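Local coordinates for protein TbpB (Actinobacillus pleuropneumoniae, PDB 3HOL) that binds transferrin as a lipoprotein component of a bacterial transferrin receptor, probably helping the cell acquire iron, at residues A[98-103]-A[158-163]; A[384-389]-A[463-468]; A[112-117]-A[200-205]; A[406-411]-A[415-420]. All blocks are in the same frame, centred on the assembly; numbering follows the deposited sequence.

From the N terminus, contact 1 opens at 98-103 and contact 3 at 112-117; then 158-163 closes contact 1 and 200-205 closes contact 3, making the two cross. Contact 1 ties the small N-lobe sheet to a loop of the first barrel. Contact 3 joins that barrel to the sheet of the second lobe's handle. Both close before contact 2 opens at 384-389 in the second barrel. Contact 2 closes at 463-468, and the short hairpin of contact 4 (406-411 with 415-420) falls within that span. Contacts 2 and 4 share one barrel sheet, with centres 23 Å apart. Contact 1 lies across the chain's centre from both.

Contact 1. Residues A[98-103]-A[158-163]; sequences NEKGYV and GLVSGD
Val160 spreads its two methyl groups over Val103 and the far end of Lys100, where the five-stranded sheet of the N lobe meets a loop of the neighbouring barrel. The sheet, probably the handle of this lobe, contributes strand 101-107, while 158-163 belongs to the long loop between barrel strands 119-133 and 171-178. With CG1 of Val160 anti to the backbone N (chi1 -165°), the branches part: CG1 lies 3.9 Å from Val103 CG2, and CG2 rests 4.0 Å from Lys100 CE. The two valine side chains run antiparallel, flank to flank. Val160 also packs on Tyr88 and Ile90 of strand 84-91, which flanks 101-107 in the sheet.

Beside this apolar patch lies a buried salt bridge. Lys100 bends at chi2 (67°), and its ammonium group comes to the syn side of OD1, with NZ 2.7 Å from Asp163 OD1. The same nitrogen donates to the backbone O of Asp91, so a second oxygen helps hold the buried charge. Asp163 is fixed in turn by its own loop: the short 3-10 turn is closed by a bond of 2.8 Å from Asp163 N to Val160 O. The carboxylate returns the grip, since OD2 accepts the N-H of Val160 at 2.9 Å, on its anti side and 35° out of the carboxylate plane.

Contact 2. Residues A[384-389]-A[463-468]; sequences AQVSKE and ENVKFN
The C-lobe beta barrel is covered here by a loop: residues 463-468, which come before strand 470-477, lie against the end of strand 375-387. Val386 is the meeting point. Its CG1 branch, anti to the backbone N (chi1 -175°), reaches the edge of the Phe467 ring near the ring plane, 3.8 Å from CE2. The same methyl also touches Val465, with Val386 CG1 to Val465 CG2 at 4.1 Å. Val465 thereby faces two partners, because its other branch is taken by lysine: Val465 CG1 lies 3.5 Å from Lys388 CG, the aliphatic part of the lysine running alongside the valine and pointing the other way.

Bends at chi2 and chi3 carry the Lys388 ammonium group past the valine, where water takes over from apolar packing. One water donates to Asn464 O at 2.7 Å and receives a weak bond from Lys388 NZ. A second links the segments by donating to Glu389 OE2 at 3.0 Å and accepting from Glu463 N at 2.9 Å. No direct hydrogen bond joins the two segments.

Val386 and Phe467 also both pack on Val497 of strand 495-508, which pairs with 375-387; Trp392 of strand 391-394 adds to the cover over Val386, and Leu455 touches Val465.

Contact 3. Residues A[112-117]-A[200-205]; sequences KELPVN and ADIRGN
Leu114 meets Ile202 and Gly204 by extending one methyl: its CG is anti to the carbonyl carbon (chi1 -61°) and its CD1 lies opposite CA about the next bond (chi2 -176°), making CD1 the foremost atom. Ile202 answers with its short branch. Its chi1 of -59° sets CG2 anti to the backbone N, and this methyl stands 4.2 Å from Leu114 CD1. The same leucine methyl hangs 4.0 Å from the carbonyl O of Gly204, a contact of van der Waals kind. No hydrogen bond crosses between the segments; the closest approaches all involve Leu114 CD1, and the direct join is light.

Polar ties reach residues outside the pair: Asn205 ND2 donates to Ala111 O, just before 112-117, and to Asn293 O, and Lys112 NZ forms a salt bridge with Glu290.

Gly204, with positive phi, and Asn205 have backbone angles close to those of a type II' turn, linking barrel strands 193-203 and 206-213. Strand 113-115 pairs with 272-282 in the sheet of the C-lobe handle. The arrangement is thus a beta-hairpin tip of the N-lobe barrel resting on an edge of that handle, probably part of the junction between the lobes.

Contact 4. Residues A[406-411]-A[415-420]; sequences TEFDVD and KNLSGK
Strands 406-411 and 416-420 run antiparallel at 162°, joined through the hydrogen-bonded pairs Glu407-Lys420, Asp409-Ser418 and Asp411-Asn416. Each pair gives two backbone bonds; the shortest is Asp411 N to Asn416 O, 2.7 Å. At the turn, Lys415 and Asn416 both face Asp411, a G1 beta bulge in which Lys415 has a positive phi. Asp411 OD1 reaches into this turn to accept from Asn414 N.

In the non-hydrogen-bonded pair Phe408-Gly419 the strands draw close, the CA atoms 4.1 Å apart. The Phe408 ring leans obliquely across the glycine, with CD1 3.4 Å from Gly419 CA. Leu417 bridges to both apolar residues of the first strand: its CD2 lies 4.0 Å from Phe408 CD1, and its CD1 the same distance from Val410 CG2. With CG of Leu417 anti to the backbone N (chi1 175°), the branch point is carried between Phe408 and Val410, and each methyl takes one of them.

On the other face, Glu407 OE1 passes 3.8 Å from Lys420 CD, while Asp409 forms a salt bridge with Lys377. The hairpin is flanked by strands 375-387 and 431-438 of the C-lobe barrel, and its apolar face packs on Leu484 of strand 483-492, with Phe501 meeting the Phe408 ring.

Contact 1. Residues A[98-103]-A[158-163]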
loop_
_atom_site.group_PDB
_atom_site.type_symbol
_atom_site.label_atom_id
_atom_site.label_comp_id
_atom_site.label_asym_id
_atom_site.label_seq_id
_atom_site.Cartn_x
_atom_site.Cartn_y
_atom_site.Cartn_z
ATOM N N ASN A 98 -16.425 28.833 15.527
ATOM C CA ASN A 98 -15.200 28.438 14.827
ATOM C C ASN A 98 -15.052 26.906 14.946
ATOM O O ASN A 98 -15.746 26.277 15.743
ATOM C CB ASN A 98 -13.991 29.203 15.335
ATOM C CG ASN A 98 -13.911 30.631 14.758
ATOM O OD1 ASN A 98 -14.710 31.036 13.894
ATOM N ND2 ASN A 98 -12.930 31.366 15.197
ATOM N N GLU A 99 -14.210 26.317 14.115
ATOM C CA GLU A 99 -14.079 24.847 14.110
ATOM C C GLU A 99 -13.364 24.352 15.354
ATOM O O GLU A 99 -12.555 25.085 15.920
ATOM C CB GLU A 99 -13.357 24.397 12.856
ATOM C CG GLU A 99 -11.904 24.810 12.748
ATOM C CD GLU A 99 -11.246 24.196 11.490
ATOM O OE1 GLU A 99 -11.962 23.636 10.627
ATOM O OE2 GLU A 99 -10.017 24.264 11.389
ATOM N N LYS A 100 -13.700 23.142 15.791
ATOM C CA LYS A 100 -12.992 22.493 16.913
ATOM C C LYS A 100 -11.637 21.805 16.516
ATOM O O LYS A 100 -10.663 21.818 17.297
ATOM C CB LYS A 100 -13.939 21.519 17.635
ATOM C CG LYS A 100 -13.296 20.633 18.698
ATOM C CD LYS A 100 -12.780 21.422 19.947
ATOM C CE LYS A 100 -12.306 20.443 20.999
ATOM N NZ LYS A 100 -11.883 21.158 22.228
ATOM N N GLY A 101 -11.590 21.195 15.324
ATOM C CA GLY A 101 -10.376 20.541 14.835
ATOM C C GLY A 101 -10.625 19.193 14.166
ATOM O O GLY A 101 -11.719 18.931 13.606
ATOM N N TYR A 102 -9.599 18.337 14.227
ATOM C CA TYR A 102 -9.545 17.121 13.432
ATOM C C TYR A 102 -8.851 15.994 14.180
ATOM O O TYR A 102 -8.008 16.244 15.057
ATOM C CB TYR A 102 -8.781 17.363 12.112
ATOM C CG TYR A 102 -9.359 18.483 11.279
ATOM C CD1 TYR A 102 -10.296 18.202 10.292
ATOM C CD2 TYR A 102 -8.984 19.827 11.496
ATOM C CE1 TYR A 102 -10.849 19.212 9.533
ATOM C CE2 TYR A 102 -9.559 20.857 10.735
ATOM C CZ TYR A 102 -10.475 20.524 9.758
ATOM O OH TYR A 102 -11.078 21.504 8.995
ATOM N N VAL A 103 -9.207 14.767 13.802
ATOM C CA VAL A 103 -8.573 13.527 14.329
ATOM C C VAL A 103 -8.111 12.743 13.089
ATOM O O VAL A 103 -8.854 12.662 12.072
ATOM C CB VAL A 103 -9.568 12.726 15.205
ATOM C CG1 VAL A 103 -8.936 11.393 15.746
ATOM C CG2 VAL A 103 -10.069 13.616 16.417
ATOM N N GLY A 158 -18.248 17.802 19.435
ATOM C CA GLY A 158 -17.796 16.434 19.699
ATOM C C GLY A 158 -16.730 16.461 20.785
ATOM O O GLY A 158 -15.894 17.377 20.802
ATOM N N LEU A 159 -16.761 15.470 21.679
ATOM C CA LEU A 159 -15.674 15.238 22.612
ATOM C C LEU A 159 -14.457 14.617 21.917
ATOM O O LEU A 159 -14.600 13.593 21.230
ATOM C CB LEU A 159 -16.123 14.274 23.694
ATOM C CG LEU A 159 -15.053 13.740 24.673
ATOM C CD1 LEU A 159 -14.439 14.873 25.509
ATOM C CD2 LEU A 159 -15.663 12.710 25.597
ATOM N N VAL A 160 -13.270 15.194 22.136
ATOM C CA VAL A 160 -12.011 14.682 21.571
ATOM C C VAL A 160 -11.135 14.104 22.690
ATOM O O VAL A 160 -11.157 14.627 23.801
ATOM C CB VAL A 160 -11.226 15.795 20.850
ATOM C CG1 VAL A 160 -10.111 15.214 19.959
ATOM C CG2 VAL A 160 -12.178 16.619 19.925
ATOM N N SER A 161 -10.364 13.044 22.403
ATOM C CA SER A 161 -9.408 12.505 23.395
ATOM C C SER A 161 -8.499 13.632 23.950
ATOM O O SER A 161 -8.126 13.617 25.125
ATOM C CB SER A 161 -8.514 11.417 22.775
ATOM O OG SER A 161 -8.053 11.854 21.491
ATOM N N GLY A 162 -8.183 14.608 23.104
ATOM C CA GLY A 162 -7.338 15.742 23.496
ATOM C C GLY A 162 -8.009 16.721 24.443
ATOM O O GLY A 162 -7.354 17.585 25.029
ATOM N N ASP A 163 -9.312 16.557 24.655
ATOM C CA ASP A 163 -9.982 17.289 25.751
ATOM C C ASP A 163 -9.747 16.692 27.134
ATOM O O ASP A 163 -10.071 17.337 28.132
ATOM C CB ASP A 163 -11.508 17.399 25.483
ATOM C CG ASP A 163 -11.820 18.191 24.210
ATOM O OD1 ASP A 163 -11.169 19.249 23.995
ATOM O OD2 ASP A 163 -12.738 17.779 23.435
#

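Contact 2. Residues A[384-389]-A[463-468]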
loop_
_atom_site.group_PDB
_atom_site.type_symbol
_atom_site.label_atom_id
_atom_site.label_comp_id
_atom_site.label_asym_id
_atom_site.label_seq_id
_atom_site.Cartn_x
_atom_site.Cartn_y
_atom_site.Cartn_z
ATOM N N ALA A 384 11.287 -2.494 -22.009
ATOM C CA ALA A 384 12.683 -2.228 -21.744
ATOM C C ALA A 384 13.192 -1.077 -22.589
ATOM O O ALA A 384 12.641 -0.755 -23.647
ATOM C CB ALA A 384 13.544 -3.474 -22.003
ATOM N N GLN A 385 14.259 -0.469 -22.099
ATOM C CA GLN A 385 15.051 0.432 -22.898
ATOM C C GLN A 385 16.516 0.122 -22.679
ATOM O O GLN A 385 16.963 -0.110 -21.550
ATOM C CB GLN A 385 14.724 1.869 -22.546
ATOM C CG GLN A 385 15.350 2.852 -23.472
ATOM C CD GLN A 385 15.166 4.249 -22.961
ATOM O OE1 GLN A 385 14.042 4.720 -22.848
ATOM N NE2 GLN A 385 16.262 4.915 -22.629
ATOM N N VAL A 386 17.253 0.055 -23.790
ATOM C CA VAL A 386 18.684 -0.161 -23.753
ATOM C C VAL A 386 19.315 1.016 -24.481
ATOM O O VAL A 386 18.848 1.388 -25.557
ATOM C CB VAL A 386 19.106 -1.499 -24.386
ATOM C CG1 VAL A 386 20.605 -1.713 -24.190
ATOM C CG2 VAL A 386 18.328 -2.708 -23.779
ATOM N N SER A 387 20.358 1.603 -23.887
ATOM C CA SER A 387 20.976 2.832 -24.440
ATOM C C SER A 387 22.491 2.823 -24.442
ATOM O O SER A 387 23.134 2.352 -23.477
ATOM C CB SER A 387 20.521 4.083 -23.670
ATOM O OG SER A 387 19.137 4.286 -23.812
ATOM N N LYS A 388 23.052 3.387 -25.518
ATOM C CA LYS A 388 24.478 3.627 -25.626
ATOM C C LYS A 388 24.655 4.892 -26.434
ATOM O O LYS A 388 24.206 5.952 -25.996
ATOM C CB LYS A 388 25.161 2.460 -26.315
ATOM C CG LYS A 388 25.908 1.609 -25.356
ATOM C CD LYS A 388 27.340 1.997 -25.258
ATOM C CE LYS A 388 28.205 0.843 -25.696
ATOM N NZ LYS A 388 29.640 1.254 -25.730
ATOM N N GLU A 389 25.271 4.799 -27.620
ATOM C CA GLU A 389 25.208 5.936 -28.585
ATOM C C GLU A 389 23.781 6.092 -29.115
ATOM O O GLU A 389 23.316 7.200 -29.397
ATOM C CB GLU A 389 26.177 5.746 -29.753
ATOM C CG GLU A 389 27.607 5.679 -29.352
ATOM C CD GLU A 389 28.088 4.262 -29.120
ATOM O OE1 GLU A 389 27.257 3.360 -28.881
ATOM O OE2 GLU A 389 29.313 4.044 -29.171
ATOM N N GLU A 463 29.683 -0.224 -31.905
ATOM C CA GLU A 463 29.927 -1.538 -31.318
ATOM C C GLU A 463 28.600 -2.043 -30.721
ATOM O O GLU A 463 27.732 -1.242 -30.317
ATOM C CB GLU A 463 31.006 -1.475 -30.238
ATOM C CG GLU A 463 32.405 -1.062 -30.731
ATOM C CD GLU A 463 33.492 -1.458 -29.746
ATOM O OE1 GLU A 463 33.578 -0.859 -28.633
ATOM O OE2 GLU A 463 34.260 -2.392 -30.093
ATOM N N ASN A 464 28.432 -3.368 -30.693
ATOM C CA ASN A 464 27.287 -3.957 -29.999
ATOM C C ASN A 464 27.336 -3.662 -28.509
ATOM O O ASN A 464 28.410 -3.685 -27.910
ATOM C CB ASN A 464 27.307 -5.462 -30.177
ATOM C CG ASN A 464 26.926 -5.885 -31.564
ATOM O OD1 ASN A 464 26.549 -5.064 -32.416
ATOM N ND2 ASN A 464 27.005 -7.185 -31.803
ATOM N N VAL A 465 26.183 -3.417 -27.890
ATOM C CA VAL A 465 26.155 -3.346 -26.429
ATOM C C VAL A 465 26.401 -4.730 -25.823
ATOM O O VAL A 465 25.918 -5.746 -26.346
ATOM C CB VAL A 465 24.823 -2.784 -25.876
ATOM C CG1 VAL A 465 24.522 -1.453 -26.494
ATOM C CG2 VAL A 465 23.655 -3.769 -26.105
ATOM N N LYS A 466 27.136 -4.757 -24.714
ATOM C CA LYS A 466 27.331 -5.984 -23.929
ATOM C C LYS A 466 27.037 -5.747 -22.450
ATOM O O LYS A 466 27.347 -4.674 -21.913
ATOM C CB LYS A 466 28.754 -6.510 -24.083
ATOM C CG LYS A 466 29.147 -6.721 -25.540
ATOM C CD LYS A 466 30.609 -7.069 -25.687
ATOM C CE LYS A 466 30.999 -7.047 -27.167
ATOM N NZ LYS A 466 32.426 -7.443 -27.392
ATOM N N PHE A 467 26.435 -6.743 -21.800
ATOM C CA PHE A 467 26.197 -6.693 -20.368
ATOM C C PHE A 467 26.608 -8.015 -19.727
ATOM O O PHE A 467 26.360 -9.092 -20.291
ATOM C CB PHE A 467 24.706 -6.404 -20.083
ATOM C CG PHE A 467 24.276 -5.017 -20.466
ATOM C CD1 PHE A 467 24.507 -3.933 -19.597
ATOM C CD2 PHE A 467 23.657 -4.774 -21.697
ATOM C CE1 PHE A 467 24.123 -2.626 -19.965
ATOM C CE2 PHE A 467 23.255 -3.473 -22.070
ATOM C CZ PHE A 467 23.494 -2.394 -21.193
ATOM N N ASN A 468 27.268 -7.924 -18.574
ATOM C CA ASN A 468 27.491 -9.082 -17.711
ATOM C C ASN A 468 27.181 -8.796 -16.242
ATOM O O ASN A 468 27.337 -7.654 -15.795
ATOM C CB ASN A 468 28.938 -9.562 -17.817
ATOM C CG ASN A 468 29.242 -10.127 -19.152
ATOM O OD1 ASN A 468 29.154 -11.351 -19.361
ATOM N ND2 ASN A 468 29.549 -9.238 -20.110
HETATM O O HOH W 1 30.088 -1.901 -26.772
HETATM O O HOH W 2 30.957 1.982 -30.509
#

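Contact 3. Residues A[112-117]-A[200-205]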
loop_
_atom_site.group_PDB
_atom_site.type_symbol
_atom_site.label_atom_id
_atom_site.label_comp_id
_atom_site.label_asym_id
_atom_site.label_seq_id
_atom_site.Cartn_x
_atom_site.Cartn_y
_atom_site.Cartn_z
ATOM N N LYS A 112 6.206 -4.041 2.508
ATOM C CA LYS A 112 6.279 -4.986 1.368
ATOM C C LYS A 112 6.767 -6.364 1.809
ATOM O O LYS A 112 6.730 -7.322 1.032
ATOM C CB LYS A 112 7.198 -4.438 0.263
ATOM C CG LYS A 112 6.503 -3.281 -0.549
ATOM C CD LYS A 112 7.256 -2.973 -1.833
ATOM C CE LYS A 112 6.544 -1.847 -2.622
ATOM N NZ LYS A 112 7.012 -0.492 -2.191
ATOM N N GLU A 113 7.240 -6.435 3.047
ATOM C CA GLU A 113 7.549 -7.704 3.695
ATOM C C GLU A 113 6.868 -7.731 5.055
ATOM O O GLU A 113 6.716 -6.683 5.709
ATOM C CB GLU A 113 9.062 -7.882 3.864
ATOM C CG GLU A 113 9.853 -7.763 2.569
ATOM C CD GLU A 113 11.352 -8.172 2.704
ATOM O OE1 GLU A 113 11.832 -8.536 3.805
ATOM O OE2 GLU A 113 12.049 -8.141 1.685
ATOM N N LEU A 114 6.433 -8.930 5.461
ATOM C CA LEU A 114 5.877 -9.173 6.781
ATOM C C LEU A 114 6.722 -10.214 7.551
ATOM O O LEU A 114 7.339 -11.090 6.912
ATOM C CB LEU A 114 4.445 -9.749 6.620
ATOM C CG LEU A 114 3.396 -8.883 5.896
ATOM C CD1 LEU A 114 2.057 -9.624 5.962
ATOM C CD2 LEU A 114 3.242 -7.539 6.580
ATOM N N PRO A 115 6.712 -10.140 8.903
ATOM C CA PRO A 115 7.316 -11.191 9.726
ATOM C C PRO A 115 6.725 -12.536 9.330
ATOM O O PRO A 115 5.542 -12.624 8.945
ATOM C CB PRO A 115 6.952 -10.784 11.148
ATOM C CG PRO A 115 6.812 -9.245 11.069
ATOM C CD PRO A 115 6.234 -8.995 9.714
ATOM N N VAL A 116 7.570 -13.562 9.332
ATOM C CA VAL A 116 7.171 -14.911 8.874
ATOM C C VAL A 116 6.296 -15.619 9.898
ATOM O O VAL A 116 5.235 -16.135 9.573
ATOM C CB VAL A 116 8.405 -15.839 8.570
ATOM C CG1 VAL A 116 7.923 -17.126 7.916
ATOM C CG2 VAL A 116 9.341 -15.151 7.621
ATOM N N ASN A 117 6.728 -15.654 11.139
ATOM C CA ASN A 117 5.947 -16.401 12.104
ATOM C C ASN A 117 6.025 -15.912 13.539
ATOM O O ASN A 117 5.337 -16.470 14.385
ATOM C CB ASN A 117 6.296 -17.896 12.016
ATOM C CG ASN A 117 7.758 -18.179 12.319
ATOM O OD1 ASN A 117 8.114 -19.268 12.788
ATOM N ND2 ASN A 117 8.621 -17.211 12.043
ATOM N N ALA A 200 -8.922 -8.508 13.830
ATOM C CA ALA A 200 -8.823 -8.247 12.421
ATOM C C ALA A 200 -8.061 -9.343 11.693
ATOM O O ALA A 200 -7.281 -10.106 12.306
ATOM C CB ALA A 200 -8.164 -6.846 12.140
ATOM N N ASP A 201 -8.274 -9.398 10.391
ATOM C CA ASP A 201 -7.507 -10.260 9.502
ATOM C C ASP A 201 -6.630 -9.449 8.552
ATOM O O ASP A 201 -7.044 -8.407 8.026
ATOM C CB ASP A 201 -8.474 -11.089 8.654
ATOM C CG ASP A 201 -9.311 -12.032 9.504
ATOM O OD1 ASP A 201 -8.846 -13.135 9.813
ATOM O OD2 ASP A 201 -10.412 -11.638 9.888
ATOM N N ILE A 202 -5.456 -9.991 8.247
ATOM C CA ILE A 202 -4.485 -9.315 7.416
ATOM C C ILE A 202 -4.660 -9.750 5.946
ATOM O O ILE A 202 -4.716 -10.948 5.660
ATOM C CB ILE A 202 -3.049 -9.694 7.855
ATOM C CG1 ILE A 202 -2.808 -9.319 9.320
ATOM C CG2 ILE A 202 -2.016 -8.985 6.935
ATOM C CD1 ILE A 202 -1.403 -9.763 9.840
ATOM N N ARG A 203 -4.724 -8.783 5.036
ATOM C CA ARG A 203 -4.691 -9.026 3.596
ATOM C C ARG A 203 -3.727 -7.993 2.995
ATOM O O ARG A 203 -3.892 -6.797 3.234
ATOM C CB ARG A 203 -6.091 -8.776 3.001
ATOM N N GLY A 204 -2.794 -8.441 2.162
ATOM C CA GLY A 204 -1.730 -7.541 1.675
ATOM C C GLY A 204 -1.038 -6.957 2.882
ATOM O O GLY A 204 -0.705 -7.692 3.805
ATOM N N ASN A 205 -0.844 -5.636 2.907
ATOM C CA ASN A 205 -0.249 -5.014 4.100
ATOM C C ASN A 205 -1.313 -4.311 4.941
ATOM O O ASN A 205 -0.993 -3.436 5.744
ATOM C CB ASN A 205 0.943 -4.086 3.768
ATOM C CG ASN A 205 0.595 -3.033 2.736
ATOM O OD1 ASN A 205 -0.522 -2.531 2.727
ATOM N ND2 ASN A 205 1.533 -2.729 1.829
#

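Contact 4. Residues A[406-411]-A[415-420]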
loop_
_atom_site.group_PDB
_atom_site.type_symbol
_atom_site.label_atom_id
_atom_site.label_comp_id
_atom_site.label_asym_id
_atom_site.label_seq_id
_atom_site.Cartn_x
_atom_site.Cartn_y
_atom_site.Cartn_z
ATOM N N THR A 406 9.309 -13.419 -23.919
ATOM C CA THR A 406 10.174 -13.906 -22.856
ATOM C C THR A 406 9.820 -15.354 -22.628
ATOM O O THR A 406 8.678 -15.754 -22.861
ATOM C CB THR A 406 10.005 -13.097 -21.548
ATOM O OG1 THR A 406 8.639 -13.170 -21.122
ATOM C CG2 THR A 406 10.382 -11.609 -21.741
ATOM N N GLU A 407 10.795 -16.143 -22.194
ATOM C CA GLU A 407 10.608 -17.562 -21.891
ATOM C C GLU A 407 11.467 -17.878 -20.705
ATOM O O GLU A 407 12.574 -17.358 -20.587
ATOM C CB GLU A 407 11.088 -18.448 -23.047
ATOM C CG GLU A 407 10.483 -18.079 -24.386
ATOM C CD GLU A 407 11.048 -18.909 -25.556
ATOM O OE1 GLU A 407 12.125 -19.543 -25.402
ATOM O OE2 GLU A 407 10.403 -18.865 -26.626
ATOM N N PHE A 408 10.977 -18.764 -19.848
ATOM C CA PHE A 408 11.699 -19.196 -18.659
ATOM C C PHE A 408 11.472 -20.678 -18.430
ATOM O O PHE A 408 10.353 -21.182 -18.651
ATOM C CB PHE A 408 11.224 -18.399 -17.423
ATOM C CG PHE A 408 11.330 -16.923 -17.599
ATOM C CD1 PHE A 408 12.473 -16.251 -17.188
ATOM C CD2 PHE A 408 10.305 -16.206 -18.210
ATOM C CE1 PHE A 408 12.593 -14.907 -17.371
ATOM C CE2 PHE A 408 10.402 -14.827 -18.396
ATOM C CZ PHE A 408 11.562 -14.179 -17.986
ATOM N N ASP A 409 12.546 -21.364 -18.045
ATOM C CA ASP A 409 12.476 -22.732 -17.535
ATOM C C ASP A 409 12.638 -22.644 -16.045
ATOM O O ASP A 409 13.586 -22.038 -15.554
ATOM C CB ASP A 409 13.593 -23.616 -18.082
ATOM C CG ASP A 409 13.560 -23.739 -19.589
ATOM O OD1 ASP A 409 12.585 -23.294 -20.225
ATOM O OD2 ASP A 409 14.540 -24.275 -20.134
ATOM N N VAL A 410 11.689 -23.247 -15.337
ATOM C CA VAL A 410 11.641 -23.154 -13.895
ATOM C C VAL A 410 11.674 -24.570 -13.335
ATOM O O VAL A 410 10.822 -25.409 -13.656
ATOM C CB VAL A 410 10.355 -22.398 -13.413
ATOM C CG1 VAL A 410 10.162 -22.548 -11.898
ATOM C CG2 VAL A 410 10.401 -20.933 -13.829
ATOM N N ASP A 411 12.659 -24.808 -12.485
ATOM C CA ASP A 411 12.806 -26.087 -11.840
ATOM C C ASP A 411 12.605 -25.840 -10.342
ATOM O O ASP A 411 13.541 -25.435 -9.639
ATOM C CB ASP A 411 14.198 -26.633 -12.155
ATOM C CG ASP A 411 14.501 -27.927 -11.430
ATOM O OD1 ASP A 411 13.631 -28.378 -10.652
ATOM O OD2 ASP A 411 15.613 -28.487 -11.638
ATOM N N LYS A 415 15.313 -25.614 -7.302
ATOM C CA LYS A 415 15.306 -24.178 -6.979
ATOM C C LYS A 415 16.020 -23.350 -8.065
ATOM O O LYS A 415 16.777 -22.437 -7.764
ATOM C CB LYS A 415 15.952 -23.918 -5.601
ATOM C CG LYS A 415 15.006 -23.805 -4.407
ATOM C CD LYS A 415 14.226 -25.087 -4.158
ATOM C CE LYS A 415 13.263 -24.964 -2.969
ATOM N NZ LYS A 415 12.606 -26.288 -2.824
ATOM N N ASN A 416 15.772 -23.686 -9.322
ATOM C CA ASN A 416 16.502 -23.069 -10.436
ATOM C C ASN A 416 15.582 -22.433 -11.422
ATOM O O ASN A 416 14.501 -22.955 -11.708
ATOM C CB ASN A 416 17.320 -24.117 -11.205
ATOM C CG ASN A 416 18.588 -24.519 -10.492
ATOM O OD1 ASN A 416 19.217 -23.719 -9.793
ATOM N ND2 ASN A 416 18.988 -25.769 -10.685
ATOM N N LEU A 417 16.034 -21.319 -11.981
ATOM C CA LEU A 417 15.282 -20.614 -13.001
ATOM C C LEU A 417 16.276 -20.080 -13.989
ATOM O O LEU A 417 17.317 -19.554 -13.590
ATOM C CB LEU A 417 14.468 -19.430 -12.399
ATOM C CG LEU A 417 13.677 -18.452 -13.311
ATOM C CD1 LEU A 417 12.505 -17.836 -12.565
ATOM C CD2 LEU A 417 14.503 -17.331 -13.950
ATOM N N SER A 418 15.944 -20.198 -15.275
ATOM C CA SER A 418 16.667 -19.483 -16.328
ATOM C C SER A 418 15.703 -18.877 -17.344
ATOM O O SER A 418 14.543 -19.287 -17.449
ATOM C CB SER A 418 17.660 -20.429 -17.005
ATOM O OG SER A 418 16.971 -21.473 -17.654
ATOM N N GLY A 419 16.161 -17.888 -18.093
ATOM C CA GLY A 419 15.265 -17.203 -18.976
ATOM C C GLY A 419 15.908 -16.603 -20.195
ATOM O O GLY A 419 17.142 -16.514 -20.293
ATOM N N LYS A 420 15.045 -16.199 -21.126
ATOM C CA LYS A 420 15.446 -15.608 -22.376
ATOM C C LYS A 420 14.549 -14.442 -22.674
ATOM O O LYS A 420 13.326 -14.555 -22.539
ATOM C CB LYS A 420 15.301 -16.636 -23.511
ATOM C CG LYS A 420 16.229 -17.844 -23.416
ATOM C CD LYS A 420 15.800 -18.885 -24.497
ATOM C CE LYS A 420 16.926 -19.828 -24.892
ATOM N NZ LYS A 420 17.487 -20.516 -23.693
#